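Local coordinates for ER-derived vesicles protein ERV41 (Saccharomyces cerevisiae, PDB 3ZLC) that travels in COPII-coated vesicles, is required for efficient transport of a subset of secretory proteins to the Golgi and facilitates retrograde transport back to the endoplasmic reticulum, at residues A[163-174]-A[203-214]. Numbering follows the deposited sequence. Where two conformers were deposited one is given.
Sequences FGDFYPYIDNPL and LGAEVDTNQYSV
Tyr-212 lies between Phe-163 and Pro-173, a worked example of an aromatic ring joining a strand to an irregular loop. Phe-163 turns its edge to one face of the tyrosine in a T-shaped stack, planes at 79°, while Pro-173 CD sits over the centre of the opposite face, 3.6 Å from the ring centroid, as a CH-pi contact. With CG between its own backbone N and carbonyl carbon (chi1 66°), the tyrosine carries its hydroxyl to the loop's far end, where Leu-174 N donates to Tyr-212 OH at 3.3 Å; Phe-161 O is a further partner of this oxygen. Replacing the tyrosine by an alanine is likely to leave a gap between Phe-163 and Pro-173 and Leu-174 N without this acceptor.

At the other end, Asp-165 and Asp-208 exchange two bonds: Asp-165 N donates to Asp-208 O (2.7 Å), and Asp-208 N to Asp-165 OD2 (2.8 Å), meeting the carboxylate from above its plane. Asp-208 centres an inverse gamma turn. Between these ends, Ile-170 CB lies over the centre of one face of the Tyr-167 ring and Thr-209 CB over the opposite one, offset toward the rim. Farther out, Leu-203 CD1 reaches Tyr-169 CE2 at 3.5 Å.

Waters bridge the two segments: one accepts from Phe-163 N and donates to Asn-172 OD1 and Asn-210 O. Asp-175 takes the amide nitrogen of Asn-172, and Asn-210 OD1 is held by Arg-127.

Within this lumenal domain, the loop between strands 156-163 and 177-179 thus lies along the start of strand 209-219, which pairs antiparallel with strand 188-200, linking the two mixed sheets.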
ATOM      1  N   PHE A 163       4.494   6.442   6.174  1.00 15.28           N
ATOM      2  CA  PHE A 163       3.724   7.258   7.120  1.00 11.44           C
ATOM      3  C   PHE A 163       4.534   8.483   7.449  1.00 15.01           C
ATOM      4  O   PHE A 163       5.701   8.372   7.881  1.00 16.41           O
ATOM      5  CB  PHE A 163       3.504   6.487   8.426  1.00 11.50           C
ATOM      6  CG  PHE A 163       2.664   5.255   8.260  1.00 13.20           C
ATOM      7  CD1 PHE A 163       3.237   4.056   7.869  1.00 13.61           C
ATOM      8  CD2 PHE A 163       1.288   5.309   8.456  1.00 13.41           C
ATOM      9  CE1 PHE A 163       2.461   2.909   7.698  1.00 20.98           C
ATOM     10  CE2 PHE A 163       0.493   4.160   8.290  1.00 12.90           C
ATOM     11  CZ  PHE A 163       1.086   2.965   7.909  1.00 12.87           C
ATOM     12  N   GLY A 164       3.932   9.654   7.260  1.00 13.38           N
ATOM     13  CA  GLY A 164       4.578  10.893   7.662  1.00 16.08           C
ATOM     14  C   GLY A 164       5.447  11.509   6.577  1.00 20.50           C
ATOM     15  O   GLY A 164       5.175  11.355   5.380  1.00 22.94           O
ATOM     16  N   ASP A 165       6.478  12.241   6.992  1.00 18.00           N
ATOM     17  CA  ASP A 165       7.357  12.918   6.049  1.00 15.97           C
ATOM     18  C   ASP A 165       8.485  11.988   5.575  1.00 21.35           C
ATOM     19  O   ASP A 165       9.094  11.279   6.373  1.00 19.89           O
ATOM     20  CB  ASP A 165       7.981  14.138   6.728  1.00 18.32           C
ATOM     21  CG  ASP A 165       6.951  15.193   7.085  1.00 21.36           C
ATOM     22  OD1 ASP A 165       5.965  15.325   6.340  1.00 22.40           O
ATOM     23  OD2 ASP A 165       7.122  15.875   8.115  1.00 18.93           O
ATOM     24  N   PHE A 166       8.789  12.006   4.288  1.00 21.31           N
ATOM     25  CA  PHE A 166       9.882  11.171   3.807  1.00 29.58           C
ATOM     26  C   PHE A 166      11.185  11.712   4.398  1.00 19.56           C
ATOM     27  O   PHE A 166      11.297  12.906   4.697  1.00 17.76           O
ATOM     28  CB  PHE A 166       9.921  11.131   2.278  1.00 42.63           C
ATOM     29  CG  PHE A 166      10.163   9.747   1.718  1.00 50.50           C
ATOM     30  CD1 PHE A 166       9.181   8.756   1.815  1.00 51.04           C
ATOM     31  CD2 PHE A 166      11.373   9.434   1.100  1.00 45.11           C
ATOM     32  CE1 PHE A 166       9.400   7.473   1.307  1.00 45.68           C
ATOM     33  CE2 PHE A 166      11.598   8.161   0.575  1.00 49.46           C
ATOM     34  CZ  PHE A 166      10.609   7.175   0.686  1.00 52.68           C
ATOM     35  N   TYR A 167      12.152  10.834   4.647  1.00 18.75           N
ATOM     36  CA  TYR A 167      13.417  11.291   5.234  1.00 19.00           C
ATOM     37  C   TYR A 167      14.539  10.439   4.650  1.00 16.07           C
ATOM     38  O   TYR A 167      14.266   9.355   4.126  1.00 15.64           O
ATOM     39  CB  TYR A 167      13.362  11.236   6.772  1.00 16.75           C
ATOM     40  CG  TYR A 167      13.018   9.884   7.340  1.00 18.75           C
ATOM     41  CD1 TYR A 167      11.701   9.440   7.389  1.00 13.71           C
ATOM     42  CD2 TYR A 167      14.012   9.057   7.855  1.00 15.03           C
ATOM     43  CE1 TYR A 167      11.380   8.189   7.925  1.00 15.13           C
ATOM     44  CE2 TYR A 167      13.702   7.808   8.386  1.00 21.18           C
ATOM     45  CZ  TYR A 167      12.384   7.390   8.423  1.00 20.46           C
ATOM     46  OH  TYR A 167      12.076   6.155   8.950  1.00 18.81           O
ATOM     47  N   PRO A 168      15.790  10.926   4.718  1.00 19.86           N
ATOM     48  CA  PRO A 168      16.862  10.267   3.954  1.00 22.93           C
ATOM     49  C   PRO A 168      17.176   8.843   4.422  1.00 21.14           C
ATOM     50  O   PRO A 168      17.716   8.049   3.645  1.00 21.34           O
ATOM     51  CB  PRO A 168      18.072  11.174   4.202  1.00 21.27           C
ATOM     52  CG  PRO A 168      17.472  12.511   4.478  1.00 29.60           C
ATOM     53  CD  PRO A 168      16.228  12.229   5.258  1.00 19.58           C
ATOM     54  N   TYR A 169      16.833   8.522   5.665  1.00 19.90           N
ATOM     55  CA  TYR A 169      17.192   7.226   6.249  1.00 16.20           C
ATOM     56  C   TYR A 169      16.079   6.204   6.105  1.00 20.53           C
ATOM     57  O   TYR A 169      16.215   5.063   6.567  1.00 17.63           O
ATOM     58  CB  TYR A 169      17.470   7.391   7.746  1.00 19.35           C
ATOM     59  CG  TYR A 169      18.175   8.680   8.103  1.00 25.20           C
ATOM     60  CD1 TYR A 169      19.313   9.089   7.416  1.00 19.59           C
ATOM     61  CD2 TYR A 169      17.694   9.499   9.122  1.00 24.43           C
ATOM     62  CE1 TYR A 169      19.968  10.289   7.744  1.00 22.41           C
ATOM     63  CE2 TYR A 169      18.343  10.695   9.459  1.00 23.39           C
ATOM     64  CZ  TYR A 169      19.473  11.078   8.762  1.00 19.52           C
ATOM     65  OH  TYR A 169      20.127  12.247   9.106  1.00 25.58           O
ATOM     66  N   ILE A 170      14.981   6.611   5.477  1.00 14.23           N
ATOM     67  CA  ILE A 170      13.769   5.792   5.453  1.00 14.59           C
ATOM     68  C   ILE A 170      13.993   4.437   4.770  1.00 17.03           C
ATOM     69  O   ILE A 170      14.771   4.312   3.826  1.00 16.07           O
ATOM     70  CB  ILE A 170      12.575   6.560   4.825  1.00 15.46           C
ATOM     71  CG1 ILE A 170      11.232   5.947   5.233  1.00 15.64           C
ATOM     72  CG2 ILE A 170      12.705   6.654   3.321  1.00 20.39           C
ATOM     73  CD1 ILE A 170      10.044   6.888   4.912  1.00 17.13           C
ATOM     74  N   ASP A 171      13.334   3.411   5.279  1.00 15.70           N
ATOM     75  CA  ASP A 171      13.446   2.088   4.689  1.00 16.13           C
ATOM     76  C   ASP A 171      12.145   1.399   5.045  1.00 12.38           C
ATOM     77  O   ASP A 171      12.025   0.827   6.124  1.00 11.97           O
ATOM     78  CB  ASP A 171      14.655   1.344   5.292  1.00 15.60           C
ATOM     79  CG  ASP A 171      14.947   0.025   4.569  1.00 21.36           C
ATOM     80  OD1 ASP A 171      14.056  -0.440   3.826  1.00 18.72           O
ATOM     81  OD2 ASP A 171      16.054  -0.547   4.726  1.00 17.95           O
ATOM     82  N   ASN A 172      11.148   1.516   4.170  1.00 12.26           N
ATOM     83  CA  ASN A 172       9.813   0.982   4.435  1.00 15.52           C
ATOM     84  C   ASN A 172       9.729  -0.459   3.948  1.00 11.66           C
ATOM     85  O   ASN A 172      10.104  -0.751   2.808  1.00 12.43           O
ATOM     86  CB  ASN A 172       8.756   1.826   3.693  1.00 11.51           C
ATOM     87  CG  ASN A 172       8.775   3.281   4.117  1.00 16.94           C
ATOM     88  OD1 ASN A 172       8.603   3.587   5.310  1.00 11.26           O
ATOM     89  ND2 ASN A 172       9.016   4.187   3.157  1.00 13.51           N
ATOM     90  N   PRO A 173       9.231  -1.369   4.795  1.00 13.53           N
ATOM     91  CA  PRO A 173       9.228  -2.768   4.349  1.00 17.44           C
ATOM     92  C   PRO A 173       8.449  -3.000   3.047  1.00 17.12           C
ATOM     93  O   PRO A 173       8.852  -3.867   2.261  1.00 13.31           O
ATOM     94  CB  PRO A 173       8.519  -3.501   5.485  1.00 16.34           C
ATOM     95  CG  PRO A 173       8.668  -2.594   6.708  1.00 14.95           C
ATOM     96  CD  PRO A 173       8.792  -1.193   6.196  1.00 12.36           C
ATOM     97  N   LEU A 174       7.353  -2.271   2.820  1.00 10.76           N
ATOM     98  CA  LEU A 174       6.544  -2.549   1.618  1.00 13.32           C
ATOM     99  C   LEU A 174       7.008  -1.835   0.352  1.00 14.85           C
ATOM    100  O   LEU A 174       6.550  -2.180  -0.736  1.00 12.64           O
ATOM    101  CB  LEU A 174       5.051  -2.283   1.863  1.00 13.41           C
ATOM    102  CG  LEU A 174       4.494  -3.101   3.031  1.00 18.87           C
ATOM    103  CD1 LEU A 174       3.014  -2.771   3.213  1.00 13.50           C
ATOM    104  CD2 LEU A 174       4.719  -4.603   2.823  1.00 10.83           C
ATOM    105  N   LEU A 203      17.747  15.739  12.102  1.00 33.11           N
ATOM    106  CA  LEU A 203      16.693  16.232  11.217  1.00 28.26           C
ATOM    107  C   LEU A 203      15.774  17.260  11.897  1.00 37.81           C
ATOM    108  O   LEU A 203      15.219  18.152  11.241  1.00 40.84           O
ATOM    109  CB  LEU A 203      15.860  15.055  10.692  1.00 24.77           C
ATOM    110  CG  LEU A 203      16.605  14.061   9.802  1.00 29.43           C
ATOM    111  CD1 LEU A 203      15.654  12.999   9.272  1.00 24.13           C
ATOM    112  CD2 LEU A 203      17.301  14.774   8.651  1.00 32.21           C
ATOM    113  N   GLY A 204      15.609  17.129  13.212  1.00 47.27           N
ATOM    114  CA  GLY A 204      14.717  18.004  13.957  1.00 49.10           C
ATOM    115  C   GLY A 204      13.430  17.309  14.377  1.00 41.69           C
ATOM    116  O   GLY A 204      13.047  16.290  13.798  1.00 40.71           O
ATOM    117  N   ALA A 205      12.749  17.869  15.372  1.00 38.02           N
ATOM    118  CA  ALA A 205      11.507  17.286  15.882  1.00 44.85           C
ATOM    119  C   ALA A 205      10.289  17.706  15.060  1.00 40.95           C
ATOM    120  O   ALA A 205       9.225  17.096  15.159  1.00 40.89           O
ATOM    121  CB  ALA A 205      11.317  17.653  17.353  1.00 47.42           C
ATOM    122  N   GLU A 206      10.448  18.756  14.260  1.00 31.55           N
ATOM    123  CA  GLU A 206       9.360  19.268  13.435  1.00 37.20           C
ATOM    124  C   GLU A 206       9.017  18.350  12.268  1.00 31.88           C
ATOM    125  O   GLU A 206       7.917  18.426  11.714  1.00 38.26           O
ATOM    126  CB  GLU A 206       9.686  20.672  12.919  1.00 47.24           C
ATOM    127  CG  GLU A 206      10.813  20.724  11.898  1.00 65.23           C
ATOM    128  CD  GLU A 206      12.199  20.691  12.535  1.00 78.11           C
ATOM    129  OE1 GLU A 206      12.289  20.682  13.784  1.00 74.06           O
ATOM    130  OE2 GLU A 206      13.200  20.683  11.784  1.00 83.51           O
ATOM    131  N   VAL A 207       9.950  17.488  11.876  0.57 25.37           N
ATOM    132  CA  VAL A 207       9.671  16.568  10.777  0.57 20.32           C
ATOM    133  C   VAL A 207       8.969  15.324  11.312  0.57 19.64           C
ATOM    134  O   VAL A 207       9.408  14.729  12.295  0.57 22.50           O
ATOM    135  CB  VAL A 207      10.960  16.214   9.972  0.57 22.37           C
ATOM    136  CG1 VAL A 207      11.973  15.533  10.852  0.57 20.58           C
ATOM    137  CG2 VAL A 207      10.635  15.353   8.770  0.57 23.29           C
ATOM    138  N   ASP A 208       7.868  14.940  10.670  1.00 19.87           N
ATOM    139  CA  ASP A 208       7.067  13.801  11.107  1.00 22.12           C
ATOM    140  C   ASP A 208       7.642  12.476  10.579  1.00 21.04           C
ATOM    141  O   ASP A 208       7.106  11.883   9.645  1.00 20.19           O
ATOM    142  CB  ASP A 208       5.608  13.982  10.647  1.00 20.55           C
ATOM    143  CG  ASP A 208       4.664  12.958  11.259  1.00 24.89           C
ATOM    144  OD1 ASP A 208       5.098  12.186  12.144  1.00 18.65           O
ATOM    145  OD2 ASP A 208       3.486  12.917  10.853  1.00 25.77           O
ATOM    146  N   THR A 209       8.724  12.006  11.200  1.00 17.78           N
ATOM    147  CA  THR A 209       9.395  10.776  10.770  1.00 19.63           C
ATOM    148  C   THR A 209       8.863   9.545  11.486  1.00 18.35           C
ATOM    149  O   THR A 209       8.704   9.545  12.712  1.00 16.53           O
ATOM    150  CB  THR A 209      10.919  10.865  10.992  1.00 22.10           C
ATOM    151  OG1 THR A 209      11.183  11.338  12.323  1.00 18.50           O
ATOM    152  CG2 THR A 209      11.531  11.828   9.993  1.00 15.96           C
ATOM    153  N   ASN A 210       8.594   8.498  10.712  1.00 14.26           N
ATOM    154  CA  ASN A 210       8.077   7.242  11.258  1.00 14.67           C
ATOM    155  C   ASN A 210       8.686   6.092  10.499  1.00 14.55           C
ATOM    156  O   ASN A 210       8.999   6.217   9.301  1.00 17.07           O
ATOM    157  CB  ASN A 210       6.552   7.152  11.083  1.00 12.59           C
ATOM    158  CG  ASN A 210       5.821   8.295  11.741  1.00 16.97           C
ATOM    159  OD1 ASN A 210       5.383   8.185  12.886  1.00 19.79           O
ATOM    160  ND2 ASN A 210       5.675   9.402  11.023  1.00 17.77           N
ATOM    161  N   GLN A 211       8.829   4.964  11.180  1.00 13.76           N
ATOM    162  CA  GLN A 211       9.188   3.726  10.507  1.00 11.38           C
ATOM    163  C   GLN A 211       8.191   2.647  10.927  1.00 15.02           C
ATOM    164  O   GLN A 211       7.503   2.782  11.955  1.00 17.14           O
ATOM    165  CB  GLN A 211      10.628   3.336  10.879  1.00 16.83           C
ATOM    166  CG  GLN A 211      10.871   3.132  12.392  1.00 14.17           C
ATOM    167  CD  GLN A 211      12.353   3.098  12.708  1.00 18.34           C
ATOM    168  OE1 GLN A 211      13.065   4.076  12.461  1.00 20.45           O
ATOM    169  NE2 GLN A 211      12.837   1.966  13.227  1.00 17.68           N
ATOM    170  N   TYR A 212       8.072   1.594  10.132  1.00 14.67           N
ATOM    171  CA  TYR A 212       7.135   0.539  10.498  1.00 12.20           C
ATOM    172  C   TYR A 212       7.681  -0.847  10.239  1.00 14.50           C
ATOM    173  O   TYR A 212       8.611  -1.038   9.423  1.00 16.41           O
ATOM    174  CB  TYR A 212       5.766   0.726   9.818  1.00 10.54           C
ATOM    175  CG  TYR A 212       5.748   0.579   8.303  1.00 11.27           C
ATOM    176  CD1 TYR A 212       6.083   1.646   7.477  1.00 10.06           C
ATOM    177  CD2 TYR A 212       5.331  -0.615   7.705  1.00 14.50           C
ATOM    178  CE1 TYR A 212       6.032   1.529   6.079  1.00 12.29           C
ATOM    179  CE2 TYR A 212       5.280  -0.746   6.313  1.00 12.11           C
ATOM    180  CZ  TYR A 212       5.614   0.320   5.518  1.00 14.88           C
ATOM    181  OH  TYR A 212       5.575   0.169   4.149  1.00 12.95           O
ATOM    182  N   SER A 213       7.112  -1.802  10.972  1.00 12.23           N
ATOM    183  CA  SER A 213       7.327  -3.215  10.719  1.00 13.17           C
ATOM    184  C   SER A 213       6.003  -3.748  10.226  1.00 15.07           C
ATOM    185  O   SER A 213       4.984  -3.051  10.297  1.00 12.21           O
ATOM    186  CB  SER A 213       7.756  -3.955  11.985  1.00 15.79           C
ATOM    187  OG  SER A 213       6.775  -3.879  13.022  1.00 14.62           O
ATOM    188  N   VAL A 214       6.002  -4.975   9.723  1.00 12.29           N
ATOM    189  CA  VAL A 214       4.803  -5.489   9.062  1.00 11.59           C
ATOM    190  C   VAL A 214       4.765  -6.995   9.167  1.00 17.71           C
ATOM    191  O   VAL A 214       5.814  -7.660   9.242  1.00 17.65           O
ATOM    192  CB  VAL A 214       4.740  -5.004   7.579  1.00 15.19           C
ATOM    193  CG1 VAL A 214       5.971  -5.442   6.827  1.00 19.37           C
ATOM    194  CG2 VAL A 214       3.473  -5.516   6.874  1.00 14.51           C
TER
HETATM  195  O   HOH W   1       8.328   9.191   7.803  1.00 13.35           O
HETATM  196  O   HOH W   2       7.051   5.232   7.117  1.00 14.31           O
HETATM  197  O   HOH W   3      12.267   6.327  11.452  1.00 32.03           O
HETATM  198  O   HOH W   4      11.159  -0.225   8.659  1.00 12.94           O
HETATM  199  O   HOH W   5       9.439   2.315   7.504  1.00 13.36           O